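Long-range contact in isomerase prhC (Penicillium brasilianum, PDB 5X9J), which acts as an isomerase in the biosynthesis of paraherquonin, a fungal meroterpenoid with a highly congested hexacyclic skeleton: residues B[26-38]-B[97-111]. Residues are numbered along the deposited sequence; the frame is centred on the assembly and turned at random.
Sequences TREKLIALAHKFC and EGTMVVDEAAKKIAF
Glu104 OE2 is gripped by two nitrogens of one guanidinium: Arg27 NE reaches it at 2.9 Å from above the carboxylate plane, while Arg27 NH2, 3.0 Å from Glu104 OE2, comes nearly along the C-O bond. The two planes stand almost perpendicular, 88° apart, and both hydrogen bonds are well off straight, N-H...O about 140°. Arg27 leaves the helix with CG anti to the backbone N and bends at chi3 (-62°), which lays one guanidinium face against Val102, whose CB is 3.7 Å from Arg27 NH1. Arg27 NH2 also forms a salt bridge to Asp103 of the second subunit, tying this corner to the homodimer interface. An alanine in place of Arg27 is likely to leave Glu104 and Asp103 of the second subunit without their cationic mate and to uncover the side of Val102. Deeper in, Leu30 CD1 slides past Val102 CG1 at 3.7 Å, and Ile109 pushes CD1 against the helix backbone, 3.5 Å from Leu30 O, with Ile31 and Ala34 beside it. Farther along, Ala34 CB touches Phe111 CE2 at 3.5 Å. Cys38 SG meets the same ring obliquely, 4.6 Å from its centroid, and Phe37 CD1 lies at its edge. The N-terminal helix thus crosses a beta hairpin, strand 101-103 and the start of strand 108-119, whose turn holds an Asx motif (Asp103 OD1 taking Ala106 N) and a G1 beta bulge at Lys107 and Lys108, consistent with a SnoaL-like (NTF2-like) alpha+beta fold.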
# COMPACT_ATOMS: atom_id res chain seq x y z
N THR B 26 -11.99 16.16 -15.27
CA THR B 26 -10.93 16.05 -14.27
C THR B 26 -10.58 14.59 -14.01
O THR B 26 -9.40 14.24 -13.90
CB THR B 26 -11.35 16.75 -12.97
OG1 THR B 26 -11.52 18.15 -13.22
CG2 THR B 26 -10.27 16.57 -11.88
N ARG B 27 -11.58 13.70 -13.98
CA ARG B 27 -11.30 12.29 -13.74
C ARG B 27 -10.37 11.73 -14.82
O ARG B 27 -9.40 11.02 -14.51
CB ARG B 27 -12.59 11.48 -13.67
CG ARG B 27 -12.36 9.96 -13.62
CD ARG B 27 -13.64 9.17 -13.37
NE ARG B 27 -14.18 9.55 -12.09
CZ ARG B 27 -14.08 8.82 -10.98
NH1 ARG B 27 -13.51 7.62 -10.99
NH2 ARG B 27 -14.60 9.29 -9.85
N GLU B 28 -10.64 12.06 -16.09
CA GLU B 28 -9.82 11.54 -17.18
C GLU B 28 -8.40 12.10 -17.11
O GLU B 28 -7.44 11.36 -17.34
CB GLU B 28 -10.46 11.86 -18.53
CG GLU B 28 -11.81 11.21 -18.72
CD GLU B 28 -12.54 11.70 -19.96
OE1 GLU B 28 -12.45 11.03 -21.01
OE2 GLU B 28 -13.19 12.75 -19.90
N LYS B 29 -8.25 13.39 -16.80
CA LYS B 29 -6.92 13.97 -16.67
C LYS B 29 -6.13 13.29 -15.56
O LYS B 29 -4.92 13.07 -15.69
CB LYS B 29 -7.01 15.47 -16.39
CG LYS B 29 -7.63 16.32 -17.50
CD LYS B 29 -7.54 17.79 -17.13
CE LYS B 29 -8.69 18.59 -17.73
NZ LYS B 29 -8.73 19.98 -17.18
N LEU B 30 -6.79 12.96 -14.45
CA LEU B 30 -6.08 12.31 -13.35
C LEU B 30 -5.65 10.91 -13.75
O LEU B 30 -4.53 10.49 -13.45
CB LEU B 30 -6.95 12.30 -12.10
CG LEU B 30 -7.10 13.66 -11.39
CD1 LEU B 30 -8.18 13.60 -10.33
CD2 LEU B 30 -5.78 14.09 -10.76
N ILE B 31 -6.54 10.17 -14.42
CA ILE B 31 -6.18 8.83 -14.89
C ILE B 31 -5.04 8.92 -15.89
O ILE B 31 -4.07 8.15 -15.82
CB ILE B 31 -7.42 8.13 -15.49
CG1 ILE B 31 -8.43 7.84 -14.38
CG2 ILE B 31 -7.04 6.82 -16.21
CD1 ILE B 31 -9.82 7.47 -14.90
N ALA B 32 -5.11 9.88 -16.82
CA ALA B 32 -4.02 10.05 -17.79
C ALA B 32 -2.71 10.40 -17.09
O ALA B 32 -1.64 9.93 -17.49
CB ALA B 32 -4.39 11.15 -18.80
N LEU B 33 -2.78 11.22 -16.04
CA LEU B 33 -1.57 11.57 -15.31
C LEU B 33 -0.94 10.34 -14.67
O LEU B 33 0.28 10.18 -14.69
CB LEU B 33 -1.89 12.63 -14.25
CG LEU B 33 -0.68 13.13 -13.46
CD1 LEU B 33 0.28 13.86 -14.38
CD2 LEU B 33 -1.11 14.03 -12.31
N ALA B 34 -1.76 9.44 -14.12
CA ALA B 34 -1.24 8.23 -13.49
C ALA B 34 -0.55 7.33 -14.51
O ALA B 34 0.56 6.82 -14.27
CB ALA B 34 -2.38 7.48 -12.79
N HIS B 35 -1.19 7.11 -15.67
CA HIS B 35 -0.54 6.32 -16.72
C HIS B 35 0.74 6.98 -17.20
O HIS B 35 1.75 6.30 -17.43
CB HIS B 35 -1.51 6.11 -17.88
CG HIS B 35 -2.60 5.14 -17.58
ND1 HIS B 35 -2.37 3.79 -17.40
CD2 HIS B 35 -3.94 5.31 -17.46
CE1 HIS B 35 -3.52 3.18 -17.17
NE2 HIS B 35 -4.48 4.08 -17.19
N LYS B 36 0.72 8.30 -17.34
CA LYS B 36 1.91 9.02 -17.79
C LYS B 36 3.04 8.89 -16.78
O LYS B 36 4.20 8.64 -17.15
CB LYS B 36 1.56 10.50 -18.01
CG LYS B 36 2.75 11.36 -18.44
CD LYS B 36 2.27 12.76 -18.81
CE LYS B 36 3.40 13.60 -19.40
NZ LYS B 36 2.96 15.01 -19.59
N PHE B 37 2.73 9.08 -15.49
CA PHE B 37 3.68 8.82 -14.42
C PHE B 37 4.35 7.46 -14.59
O PHE B 37 5.59 7.35 -14.56
CB PHE B 37 2.95 8.91 -13.07
CG PHE B 37 3.79 8.55 -11.88
CD1 PHE B 37 3.75 7.25 -11.36
CD2 PHE B 37 4.58 9.50 -11.27
CE1 PHE B 37 4.52 6.91 -10.26
CE2 PHE B 37 5.36 9.16 -10.15
CZ PHE B 37 5.33 7.86 -9.65
N CYS B 38 3.56 6.41 -14.80
CA CYS B 38 4.12 5.06 -14.92
C CYS B 38 4.96 4.90 -16.20
O CYS B 38 6.05 4.34 -16.15
CB CYS B 38 2.99 4.03 -14.89
SG CYS B 38 2.20 3.94 -13.23
N GLU B 97 -6.97 -2.02 -12.92
CA GLU B 97 -7.37 -0.63 -13.07
C GLU B 97 -8.74 -0.34 -12.48
O GLU B 97 -9.02 0.81 -12.14
CB GLU B 97 -7.38 -0.23 -14.55
CG GLU B 97 -6.02 0.14 -15.07
CD GLU B 97 -6.02 0.44 -16.56
OE1 GLU B 97 -6.85 1.26 -17.02
OE2 GLU B 97 -5.19 -0.17 -17.27
N GLY B 98 -9.61 -1.35 -12.38
CA GLY B 98 -10.91 -1.14 -11.77
C GLY B 98 -10.86 -0.77 -10.29
O GLY B 98 -11.86 -0.30 -9.75
N THR B 99 -9.72 -0.98 -9.62
CA THR B 99 -9.66 -0.65 -8.20
C THR B 99 -9.10 0.74 -7.95
O THR B 99 -9.02 1.17 -6.79
CB THR B 99 -8.85 -1.68 -7.43
OG1 THR B 99 -7.47 -1.60 -7.81
CG2 THR B 99 -9.37 -3.05 -7.75
N MET B 100 -8.76 1.45 -9.02
CA MET B 100 -8.25 2.81 -8.95
C MET B 100 -9.22 3.73 -8.21
O MET B 100 -10.44 3.58 -8.33
CB MET B 100 -8.04 3.29 -10.38
CG MET B 100 -7.33 4.57 -10.57
SD MET B 100 -7.12 4.72 -12.37
CE MET B 100 -5.83 3.55 -12.69
N VAL B 101 -8.69 4.68 -7.45
CA VAL B 101 -9.51 5.62 -6.68
C VAL B 101 -9.17 7.02 -7.16
O VAL B 101 -8.02 7.46 -7.04
CB VAL B 101 -9.24 5.48 -5.17
CG1 VAL B 101 -10.20 6.38 -4.36
CG2 VAL B 101 -9.37 4.00 -4.74
N VAL B 102 -10.16 7.72 -7.71
CA VAL B 102 -9.92 9.04 -8.32
C VAL B 102 -10.70 10.10 -7.54
O VAL B 102 -11.93 10.06 -7.47
CB VAL B 102 -10.31 9.06 -9.80
CG1 VAL B 102 -9.78 10.32 -10.45
CG2 VAL B 102 -9.77 7.83 -10.52
N ASP B 103 -9.98 11.09 -7.00
CA ASP B 103 -10.55 12.16 -6.17
C ASP B 103 -10.50 13.45 -6.99
O ASP B 103 -9.50 14.18 -6.96
CB ASP B 103 -9.80 12.29 -4.84
CG ASP B 103 -10.52 13.20 -3.82
OD1 ASP B 103 -11.33 14.07 -4.24
OD2 ASP B 103 -10.28 13.03 -2.60
N GLU B 104 -11.59 13.74 -7.71
CA GLU B 104 -11.61 14.89 -8.61
C GLU B 104 -11.53 16.21 -7.86
O GLU B 104 -10.81 17.12 -8.27
CB GLU B 104 -12.87 14.83 -9.48
CG GLU B 104 -12.93 13.59 -10.37
CD GLU B 104 -14.34 13.30 -10.87
OE1 GLU B 104 -15.03 14.24 -11.33
OE2 GLU B 104 -14.77 12.12 -10.79
N ALA B 105 -12.25 16.32 -6.73
CA ALA B 105 -12.21 17.55 -5.95
C ALA B 105 -10.82 17.83 -5.40
O ALA B 105 -10.33 18.96 -5.44
CB ALA B 105 -13.23 17.48 -4.82
N ALA B 106 -10.15 16.80 -4.88
CA ALA B 106 -8.84 17.01 -4.27
C ALA B 106 -7.69 16.88 -5.26
O ALA B 106 -6.55 17.16 -4.89
CB ALA B 106 -8.63 16.04 -3.10
N LYS B 107 -7.97 16.46 -6.50
CA LYS B 107 -6.93 16.23 -7.51
C LYS B 107 -5.92 15.18 -7.04
O LYS B 107 -4.70 15.35 -7.15
CB LYS B 107 -6.22 17.53 -7.89
CG LYS B 107 -7.17 18.70 -8.22
CD LYS B 107 -7.94 18.49 -9.50
CE LYS B 107 -8.78 19.71 -9.85
NZ LYS B 107 -9.92 19.89 -8.90
N LYS B 108 -6.45 14.08 -6.50
CA LYS B 108 -5.65 12.95 -6.04
C LYS B 108 -6.09 11.68 -6.76
O LYS B 108 -7.26 11.53 -7.12
CB LYS B 108 -5.79 12.73 -4.54
CG LYS B 108 -4.94 13.61 -3.64
CD LYS B 108 -5.44 13.44 -2.19
CE LYS B 108 -4.34 13.68 -1.17
NZ LYS B 108 -3.99 15.11 -0.98
N ILE B 109 -5.16 10.75 -6.91
CA ILE B 109 -5.50 9.46 -7.50
C ILE B 109 -4.66 8.39 -6.83
O ILE B 109 -3.46 8.57 -6.60
CB ILE B 109 -5.33 9.49 -9.03
CG1 ILE B 109 -5.74 8.15 -9.65
CG2 ILE B 109 -3.89 9.89 -9.43
CD1 ILE B 109 -5.96 8.23 -11.20
N ALA B 110 -5.30 7.28 -6.50
CA ALA B 110 -4.60 6.13 -5.94
C ALA B 110 -4.76 4.98 -6.92
O ALA B 110 -5.86 4.72 -7.40
CB ALA B 110 -5.16 5.74 -4.57
N PHE B 111 -3.66 4.29 -7.22
CA PHE B 111 -3.74 3.19 -8.17
C PHE B 111 -2.76 2.10 -7.78
O PHE B 111 -1.73 2.35 -7.15
CB PHE B 111 -3.48 3.65 -9.61
CG PHE B 111 -2.15 4.35 -9.80
CD1 PHE B 111 -1.03 3.63 -10.20
CD2 PHE B 111 -2.04 5.72 -9.61
CE1 PHE B 111 0.18 4.28 -10.41
CE2 PHE B 111 -0.84 6.36 -9.80
CZ PHE B 111 0.28 5.64 -10.22